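Local coordinates for putative diflavin flavoprotein A 3 (Synechocystis sp., PDB 6H0C) that probably carries electrons from NADH to oxygen, reducing it to water, and is represented here by its flavodiiron core, a metallo-beta-lactamase-like domain followed by a flavodoxin-like domain, at residues A[1-6]-A[17-23]; A[141-147]-A[158-164]; A[276-282]-A[388-393]. One frame throughout, in Å; residues are numbered along the deposited sequence.

Interaction 1 of 3, residues A[1-6]-A[17-23]; sequences PAKDVQ and FRSRTWD
D4 and R20 face each other as a hydrogen-bonded pair of the antiparallel N-terminal hairpin, strands 4-11 and 14-21, at the edge of the seven-stranded sheet of the metallo-beta-lactamase-like domain. Backbone bonds join D4 to R20 and Q6 to R18, with V5 and S19 as the non-hydrogen-bonded pair between them. The D4 and R20 side chains form a side-on salt bridge: R20 NE meets D4 OD1 at 2.7 Å and R20 NH2 meets D4 OD2 at 2.6 Å, each oxygen using its syn lone pair. The two planes are only 11° apart, so both bonds run nearly flat. D4 suits its place because its short chain, with CG between the backbone N and the carbonyl carbon (chi1 70°), lifts the carboxylate to the arginine. W22 CH2 lies 3.0 Å above one face of the R20 guanidinium, and this long, flat, many-donor group can meet D4 and D181 together. R18 grips Q6 differently, NE and NH1 converging on OE1, 2.9 and 2.8 Å away. P1 CG sits over the six-membered ring of W22, 3.9 Å from its centroid, a CH-pi contact less certain because P1 is poorly ordered. Q6 also reaches D181, and K3 NZ bonds to S58 O. On the other face V5 and F17 pack against helix 60-70, while strand 14-21 pairs along its far edge with strand 37-45.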
# COMPACT_ATOMS: atom_id res chain seq x y z
N PRO A 1 -19.88 5.16 16.33
CA PRO A 1 -19.66 6.46 16.97
C PRO A 1 -18.85 7.41 16.08
O PRO A 1 -18.66 7.13 14.89
CB PRO A 1 -18.88 6.09 18.24
CG PRO A 1 -19.13 4.58 18.46
CD PRO A 1 -19.92 4.05 17.30
N ALA A 2 -18.38 8.52 16.64
CA ALA A 2 -17.53 9.45 15.89
C ALA A 2 -16.07 8.98 15.91
O ALA A 2 -15.69 8.15 16.74
CB ALA A 2 -17.65 10.86 16.45
N LYS A 3 -15.27 9.51 15.00
CA LYS A 3 -13.84 9.21 15.00
C LYS A 3 -13.26 9.55 16.37
O LYS A 3 -13.69 10.52 16.99
CB LYS A 3 -13.13 9.99 13.89
CG LYS A 3 -13.74 9.76 12.51
CD LYS A 3 -12.97 10.45 11.40
CE LYS A 3 -12.97 11.95 11.59
NZ LYS A 3 -12.65 12.64 10.31
N ASP A 4 -12.32 8.75 16.86
CA ASP A 4 -11.59 9.12 18.07
C ASP A 4 -10.13 8.66 18.03
O ASP A 4 -9.66 8.14 17.01
CB ASP A 4 -12.29 8.57 19.33
CG ASP A 4 -12.20 7.04 19.47
OD1 ASP A 4 -11.45 6.36 18.74
OD2 ASP A 4 -12.91 6.50 20.34
N VAL A 5 -9.42 8.86 19.14
CA VAL A 5 -8.05 8.40 19.27
C VAL A 5 -7.92 7.55 20.53
O VAL A 5 -8.13 8.03 21.64
CB VAL A 5 -7.04 9.57 19.32
CG1 VAL A 5 -5.62 9.04 19.49
CG2 VAL A 5 -7.15 10.44 18.07
N GLN A 6 -7.57 6.28 20.34
CA GLN A 6 -7.40 5.37 21.46
C GLN A 6 -5.93 5.27 21.81
O GLN A 6 -5.09 4.99 20.95
CB GLN A 6 -7.96 3.99 21.11
CG GLN A 6 -7.83 2.96 22.20
CD GLN A 6 -8.40 1.63 21.76
OE1 GLN A 6 -8.23 1.21 20.61
NE2 GLN A 6 -9.10 0.96 22.67
N PHE A 17 -1.13 5.11 19.46
CA PHE A 17 -2.24 6.04 19.27
C PHE A 17 -3.06 5.52 18.11
O PHE A 17 -2.63 5.65 16.96
CB PHE A 17 -1.74 7.46 18.97
CG PHE A 17 -1.03 8.13 20.11
CD1 PHE A 17 -1.64 9.16 20.82
CD2 PHE A 17 0.25 7.75 20.48
CE1 PHE A 17 -0.99 9.78 21.88
CE2 PHE A 17 0.91 8.37 21.54
CZ PHE A 17 0.28 9.39 22.25
N ARG A 18 -4.21 4.90 18.38
CA ARG A 18 -5.03 4.38 17.29
C ARG A 18 -6.10 5.40 16.91
O ARG A 18 -7.06 5.60 17.65
CB ARG A 18 -5.67 3.04 17.66
CG ARG A 18 -4.68 1.99 18.18
CD ARG A 18 -5.16 0.58 17.93
NE ARG A 18 -6.50 0.35 18.46
CZ ARG A 18 -7.38 -0.51 17.95
NH1 ARG A 18 -8.58 -0.64 18.50
NH2 ARG A 18 -7.05 -1.25 16.89
N SER A 19 -5.93 6.05 15.76
CA SER A 19 -6.99 6.89 15.20
C SER A 19 -8.06 5.98 14.63
O SER A 19 -7.82 5.24 13.67
CB SER A 19 -6.44 7.83 14.13
OG SER A 19 -5.47 8.70 14.69
N ARG A 20 -9.25 6.02 15.22
CA ARG A 20 -10.27 5.04 14.89
C ARG A 20 -11.44 5.66 14.13
O ARG A 20 -11.88 6.76 14.46
CB ARG A 20 -10.78 4.34 16.16
CG ARG A 20 -9.67 3.75 17.03
CD ARG A 20 -10.24 2.89 18.16
NE ARG A 20 -11.13 3.66 19.02
CZ ARG A 20 -12.05 3.12 19.81
NH1 ARG A 20 -12.20 1.80 19.84
NH2 ARG A 20 -12.82 3.90 20.56
N THR A 21 -11.91 4.95 13.11
CA THR A 21 -13.16 5.31 12.43
C THR A 21 -14.04 4.07 12.31
O THR A 21 -13.57 3.01 11.89
CB THR A 21 -12.91 5.95 11.03
OG1 THR A 21 -14.16 6.34 10.46
CG2 THR A 21 -12.21 4.98 10.08
N TRP A 22 -15.30 4.19 12.70
CA TRP A 22 -16.21 3.06 12.61
C TRP A 22 -16.84 2.99 11.22
O TRP A 22 -17.29 1.94 10.78
CB TRP A 22 -17.29 3.13 13.71
CG TRP A 22 -16.81 2.60 15.04
CD1 TRP A 22 -16.86 1.30 15.48
CD2 TRP A 22 -16.18 3.35 16.08
NE1 TRP A 22 -16.31 1.20 16.74
CE2 TRP A 22 -15.88 2.45 17.13
CE3 TRP A 22 -15.83 4.70 16.23
CZ2 TRP A 22 -15.26 2.85 18.31
CZ3 TRP A 22 -15.21 5.10 17.40
CH2 TRP A 22 -14.94 4.18 18.43
N ASP A 23 -16.86 4.13 10.53
CA ASP A 23 -17.41 4.20 9.19
C ASP A 23 -16.34 4.09 8.11
O ASP A 23 -15.17 4.42 8.35
CB ASP A 23 -18.17 5.51 9.00
CG ASP A 23 -19.18 5.75 10.10
OD1 ASP A 23 -19.17 6.85 10.68
OD2 ASP A 23 -19.98 4.83 10.38
O HOH W 1 -16.34 6.73 12.97

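Interaction 2 of 3, residues A[141-147]-A[158-164]; sequences GHELTFI and LCTYDPR
H142 and D162 close the packed part of an antiparallel hairpin, strands 143-148 and 158-162, with a buried hydrogen bond; the solvent side begins beyond it. The tight part is the ladder. T145 with Y161 and I147 with C159 are hydrogen-bonded pairs, and F146 with T160 is the non-hydrogen-bonded pair between them. F146 and T160 lie side by side, with T160 OG1 3.4 Å from F146 CD2, while L158 brings CD2 to 3.8 Å from that same F146 CD2. Aromatic and branched side chains suit this buried face, where L144 also sets CB against T160 CG2. On the face of T145 and Y161, I147 CD1 packs on Y161 CB, and the Y161 ring meets that of Y220.

At the end of the packed part H142 ND1 donates to D162 OD2 at 2.6 Å, almost straight (177°) and in the imidazole plane, on the syn lone pair of the oxygen. Its NE2 bonds to D13. Histidine suits this place because two carboxylates hold both ring nitrogens, which fixes the ring's rotation and would probably favour a protonated imidazole. D162 CG stands opposite its own backbone N (chi1 -175°), carrying the carboxylate across to the histidine. The other oxygen, OD1, accepts from R164 N at 3.0 Å, closing an Asx turn. R164 lays CG over one face of H142, 3.8 Å from the ring centroid. G141, E143, P163 and R164 form the exposed side, where P163 CD rests 3.1 Å from E143 O. I44 of strand 37-45, in the other sheet, packs against H142, L144 and D162. The arrangement is a beta hairpin whose second strand ends in an Asx turn at its open end, in the second sheet of the metallo-beta-lactamase-like fold.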
# COMPACT_ATOMS: atom_id res chain seq x y z
N GLY A 141 18.22 0.77 25.13
CA GLY A 141 18.10 -0.52 24.47
C GLY A 141 17.26 -0.51 23.20
O GLY A 141 17.18 -1.52 22.50
N HIS A 142 16.62 0.63 22.92
CA HIS A 142 15.82 0.77 21.70
C HIS A 142 16.73 1.12 20.52
O HIS A 142 16.67 2.24 19.99
CB HIS A 142 14.74 1.85 21.86
CG HIS A 142 13.80 1.62 23.01
ND1 HIS A 142 12.64 0.89 22.90
CD2 HIS A 142 13.86 2.04 24.30
CE1 HIS A 142 12.02 0.86 24.07
NE2 HIS A 142 12.74 1.55 24.94
N GLU A 143 17.59 0.19 20.13
CA GLU A 143 18.39 0.43 18.94
C GLU A 143 17.67 -0.19 17.76
O GLU A 143 17.75 -1.39 17.51
CB GLU A 143 19.81 -0.13 19.05
CG GLU A 143 20.67 0.40 17.91
CD GLU A 143 22.12 -0.02 17.99
OE1 GLU A 143 22.47 -0.77 18.94
OE2 GLU A 143 22.91 0.39 17.11
N LEU A 144 16.93 0.67 17.06
CA LEU A 144 16.10 0.26 15.95
C LEU A 144 16.93 -0.23 14.77
O LEU A 144 17.98 0.33 14.47
CB LEU A 144 15.20 1.42 15.52
CG LEU A 144 14.44 2.13 16.64
CD1 LEU A 144 13.60 3.28 16.06
CD2 LEU A 144 13.57 1.15 17.43
N THR A 145 16.44 -1.28 14.11
CA THR A 145 16.99 -1.72 12.83
C THR A 145 15.93 -1.56 11.74
O THR A 145 14.76 -1.89 11.96
CB THR A 145 17.48 -3.18 12.90
OG1 THR A 145 18.58 -3.27 13.80
CG2 THR A 145 17.93 -3.66 11.53
N PHE A 146 16.32 -1.06 10.58
CA PHE A 146 15.35 -0.81 9.53
C PHE A 146 15.40 -1.85 8.41
O PHE A 146 16.47 -2.34 8.05
CB PHE A 146 15.54 0.61 8.98
CG PHE A 146 15.32 1.67 10.02
CD1 PHE A 146 16.39 2.19 10.74
CD2 PHE A 146 14.03 2.10 10.32
CE1 PHE A 146 16.18 3.15 11.72
CE2 PHE A 146 13.82 3.06 11.30
CZ PHE A 146 14.89 3.59 12.00
N ILE A 147 14.23 -2.18 7.87
CA ILE A 147 14.09 -3.15 6.79
C ILE A 147 13.17 -2.62 5.69
O ILE A 147 11.94 -2.65 5.85
CB ILE A 147 13.50 -4.50 7.28
CG1 ILE A 147 14.22 -5.00 8.53
CG2 ILE A 147 13.53 -5.52 6.14
CD1 ILE A 147 13.54 -4.66 9.83
N LEU A 158 8.79 0.77 4.64
CA LEU A 158 9.92 0.56 5.53
C LEU A 158 9.44 -0.02 6.84
O LEU A 158 8.64 0.60 7.54
CB LEU A 158 10.64 1.88 5.77
CG LEU A 158 11.88 1.81 6.67
CD1 LEU A 158 13.03 1.11 5.95
CD2 LEU A 158 12.28 3.21 7.10
N CYS A 159 9.92 -1.21 7.18
CA CYS A 159 9.60 -1.81 8.48
C CYS A 159 10.73 -1.53 9.47
O CYS A 159 11.86 -1.28 9.07
CB CYS A 159 9.38 -3.32 8.36
SG CYS A 159 7.96 -3.82 7.34
N THR A 160 10.41 -1.60 10.75
CA THR A 160 11.36 -1.28 11.81
C THR A 160 11.29 -2.29 12.95
O THR A 160 10.20 -2.63 13.39
CB THR A 160 11.09 0.12 12.40
OG1 THR A 160 10.96 1.08 11.35
CG2 THR A 160 12.21 0.53 13.37
N TYR A 161 12.44 -2.75 13.43
CA TYR A 161 12.46 -3.67 14.55
C TYR A 161 13.06 -3.00 15.78
O TYR A 161 14.14 -2.41 15.70
CB TYR A 161 13.25 -4.93 14.21
CG TYR A 161 13.27 -5.94 15.33
CD1 TYR A 161 12.09 -6.54 15.76
CD2 TYR A 161 14.46 -6.31 15.95
CE1 TYR A 161 12.09 -7.47 16.78
CE2 TYR A 161 14.47 -7.24 16.98
CZ TYR A 161 13.28 -7.82 17.38
OH TYR A 161 13.26 -8.75 18.41
N ASP A 162 12.37 -3.10 16.91
CA ASP A 162 12.89 -2.62 18.19
C ASP A 162 13.26 -3.82 19.07
O ASP A 162 12.38 -4.49 19.61
CB ASP A 162 11.87 -1.73 18.92
CG ASP A 162 12.42 -1.11 20.20
OD1 ASP A 162 13.53 -1.51 20.65
OD2 ASP A 162 11.74 -0.22 20.78
N PRO A 163 14.56 -4.10 19.20
CA PRO A 163 14.99 -5.28 19.95
C PRO A 163 14.68 -5.19 21.45
O PRO A 163 14.56 -6.22 22.10
CB PRO A 163 16.51 -5.31 19.71
CG PRO A 163 16.87 -3.90 19.38
CD PRO A 163 15.70 -3.36 18.62
N ARG A 164 14.52 -3.98 21.98
CA ARG A 164 14.21 -3.83 23.41
C ARG A 164 12.82 -4.40 23.75
O ARG A 164 12.63 -5.01 24.80
CB ARG A 164 14.28 -2.36 23.82
CG ARG A 164 13.85 -2.08 25.26
CD ARG A 164 14.75 -2.82 26.26
NE ARG A 164 14.35 -2.59 27.65
CZ ARG A 164 13.52 -3.38 28.33
NH1 ARG A 164 13.00 -4.46 27.75
NH2 ARG A 164 13.20 -3.09 29.59

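Interaction 3 of 3, residues A[276-282]-A[388-393]; sequences IARGITK and CEEAGT
G279 and G392 bring helices 268-281 and 382-404 together, with segment axes 6.4 Å apart and crossing at -39°. With no side chain on either glycine, the backbones themselves touch: G279 CA lies 3.1 Å from E389 O, and G392 CA approaches I276 O, both as CA-H...O contacts. Glycine suits both places because the carbonyls of E389 and I276 come right up to the alpha carbons. Beside the glycines, I276 CG1 rests 3.7 Å from C388 CB, and I280 CG1 lies against G392 O; these apolar chains suit the buried side.

Toward the surface, polar groups continue the contact. K282 NZ forms a salt bridge with E389 OE1 at 2.7 Å, reaching it from above the carboxylate plane. E389 is extended, with CG anti to the backbone N (chi1 -179°), which carries its carboxylate across to the neighbouring helix. R278 NE joins this network only at long range, 4.0 Å from the same oxygen; a water donating to E389 OE1 also bonds weakly to R278 NE. A second water accepts from K282 NZ and donates to E390 OE2, tying the lysine to helix 382-404 a second time.

Further out, the loop residue I29 touches both R278 and E389. On the inner side the helices cover the flavodoxin-like parallel sheet: I276 and A391 meet strand 368-377, I280 reaches strands 257-262 and 286-291, and A277 touches L260.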
# COMPACT_ATOMS: atom_id res chain seq x y z
N ILE A 276 -9.90 -3.70 -9.94
CA ILE A 276 -9.74 -4.66 -11.04
C ILE A 276 -8.89 -5.86 -10.62
O ILE A 276 -9.24 -7.01 -10.91
CB ILE A 276 -9.12 -3.98 -12.28
CG1 ILE A 276 -10.09 -2.94 -12.84
CG2 ILE A 276 -8.75 -5.02 -13.34
CD1 ILE A 276 -9.49 -2.06 -13.91
N ALA A 277 -7.79 -5.61 -9.92
CA ALA A 277 -6.93 -6.70 -9.47
C ALA A 277 -7.69 -7.69 -8.59
O ALA A 277 -7.52 -8.90 -8.71
CB ALA A 277 -5.72 -6.14 -8.72
N ARG A 278 -8.51 -7.17 -7.69
CA ARG A 278 -9.25 -8.03 -6.77
C ARG A 278 -10.25 -8.90 -7.54
O ARG A 278 -10.45 -10.08 -7.21
CB ARG A 278 -9.94 -7.17 -5.71
CG ARG A 278 -11.06 -7.85 -4.93
CD ARG A 278 -10.60 -9.06 -4.14
NE ARG A 278 -11.72 -9.53 -3.32
CZ ARG A 278 -11.75 -10.68 -2.65
NH1 ARG A 278 -10.71 -11.51 -2.71
NH2 ARG A 278 -12.82 -10.99 -1.93
N GLY A 279 -10.85 -8.34 -8.59
CA GLY A 279 -11.73 -9.12 -9.44
C GLY A 279 -10.99 -10.27 -10.11
O GLY A 279 -11.53 -11.37 -10.26
N ILE A 280 -9.74 -10.03 -10.50
CA ILE A 280 -8.92 -11.06 -11.13
C ILE A 280 -8.50 -12.13 -10.13
O ILE A 280 -8.68 -13.33 -10.38
CB ILE A 280 -7.66 -10.47 -11.80
CG1 ILE A 280 -8.05 -9.57 -12.97
CG2 ILE A 280 -6.73 -11.57 -12.29
CD1 ILE A 280 -6.87 -8.83 -13.59
N THR A 281 -7.93 -11.71 -9.00
CA THR A 281 -7.39 -12.67 -8.03
C THR A 281 -8.49 -13.49 -7.36
O THR A 281 -8.29 -14.67 -7.04
CB THR A 281 -6.55 -11.98 -6.93
OG1 THR A 281 -7.35 -11.04 -6.22
CG2 THR A 281 -5.33 -11.27 -7.54
N LYS A 282 -9.66 -12.90 -7.15
CA LYS A 282 -10.71 -13.67 -6.51
C LYS A 282 -11.21 -14.75 -7.47
O LYS A 282 -11.83 -15.72 -7.07
CB LYS A 282 -11.86 -12.78 -6.03
CG LYS A 282 -12.86 -12.37 -7.09
CD LYS A 282 -13.99 -11.58 -6.44
CE LYS A 282 -15.05 -11.16 -7.44
NZ LYS A 282 -16.03 -10.23 -6.82
N CYS A 388 -15.54 -2.27 -11.74
CA CYS A 388 -14.15 -2.62 -12.00
C CYS A 388 -13.81 -4.04 -11.53
O CYS A 388 -13.13 -4.80 -12.23
CB CYS A 388 -13.21 -1.61 -11.33
SG CYS A 388 -13.25 0.02 -12.09
N GLU A 389 -14.27 -4.39 -10.34
CA GLU A 389 -14.07 -5.72 -9.80
C GLU A 389 -14.66 -6.74 -10.76
O GLU A 389 -14.04 -7.76 -11.06
CB GLU A 389 -14.69 -5.83 -8.40
CG GLU A 389 -14.51 -7.18 -7.72
CD GLU A 389 -14.98 -7.18 -6.27
OE1 GLU A 389 -14.74 -8.18 -5.56
OE2 GLU A 389 -15.58 -6.18 -5.82
N GLU A 390 -15.85 -6.44 -11.28
CA GLU A 390 -16.55 -7.36 -12.17
C GLU A 390 -15.82 -7.49 -13.50
O GLU A 390 -15.76 -8.57 -14.07
CB GLU A 390 -17.99 -6.89 -12.40
CG GLU A 390 -18.87 -7.98 -12.98
CD GLU A 390 -18.98 -9.18 -12.05
OE1 GLU A 390 -19.00 -10.32 -12.55
OE2 GLU A 390 -19.04 -8.97 -10.82
N ALA A 391 -15.27 -6.38 -13.98
CA ALA A 391 -14.45 -6.39 -15.19
C ALA A 391 -13.22 -7.29 -15.01
O ALA A 391 -12.86 -8.05 -15.91
CB ALA A 391 -14.03 -4.97 -15.57
N GLY A 392 -12.58 -7.18 -13.85
CA GLY A 392 -11.46 -8.05 -13.51
C GLY A 392 -11.87 -9.51 -13.54
O GLY A 392 -11.17 -10.36 -14.09
N THR A 393 -13.03 -9.81 -12.96
CA THR A 393 -13.55 -11.16 -12.98
C THR A 393 -13.78 -11.62 -14.42
O THR A 393 -13.37 -12.71 -14.78
CB THR A 393 -14.85 -11.29 -12.19
OG1 THR A 393 -14.57 -11.10 -10.80
CG2 THR A 393 -15.47 -12.67 -12.39
O HOH W 2 -14.60 -7.95 -2.90
O HOH W 3 -16.61 -9.44 -9.40

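The three contacts follow one another along the chain, each closing before the next opens. Interactions 1 and 2 are hairpins in the two different sheets of the metallo-beta-lactamase-like domain, their centres about 27 Å apart and their nearest atoms about 14 Å apart. Strand 37-45 links them: it pairs with the hairpin of interaction 1, and its I44 touches side chains of interaction 2. Interaction 3 joins the first and last helices of the flavodoxin-like domain over its parallel sheet. Its centre is about 30 Å from that of interaction 1 and about 37 Å from that of interaction 2, which lies across the chain's centre from it. Each domain is thus held by contacts of its own.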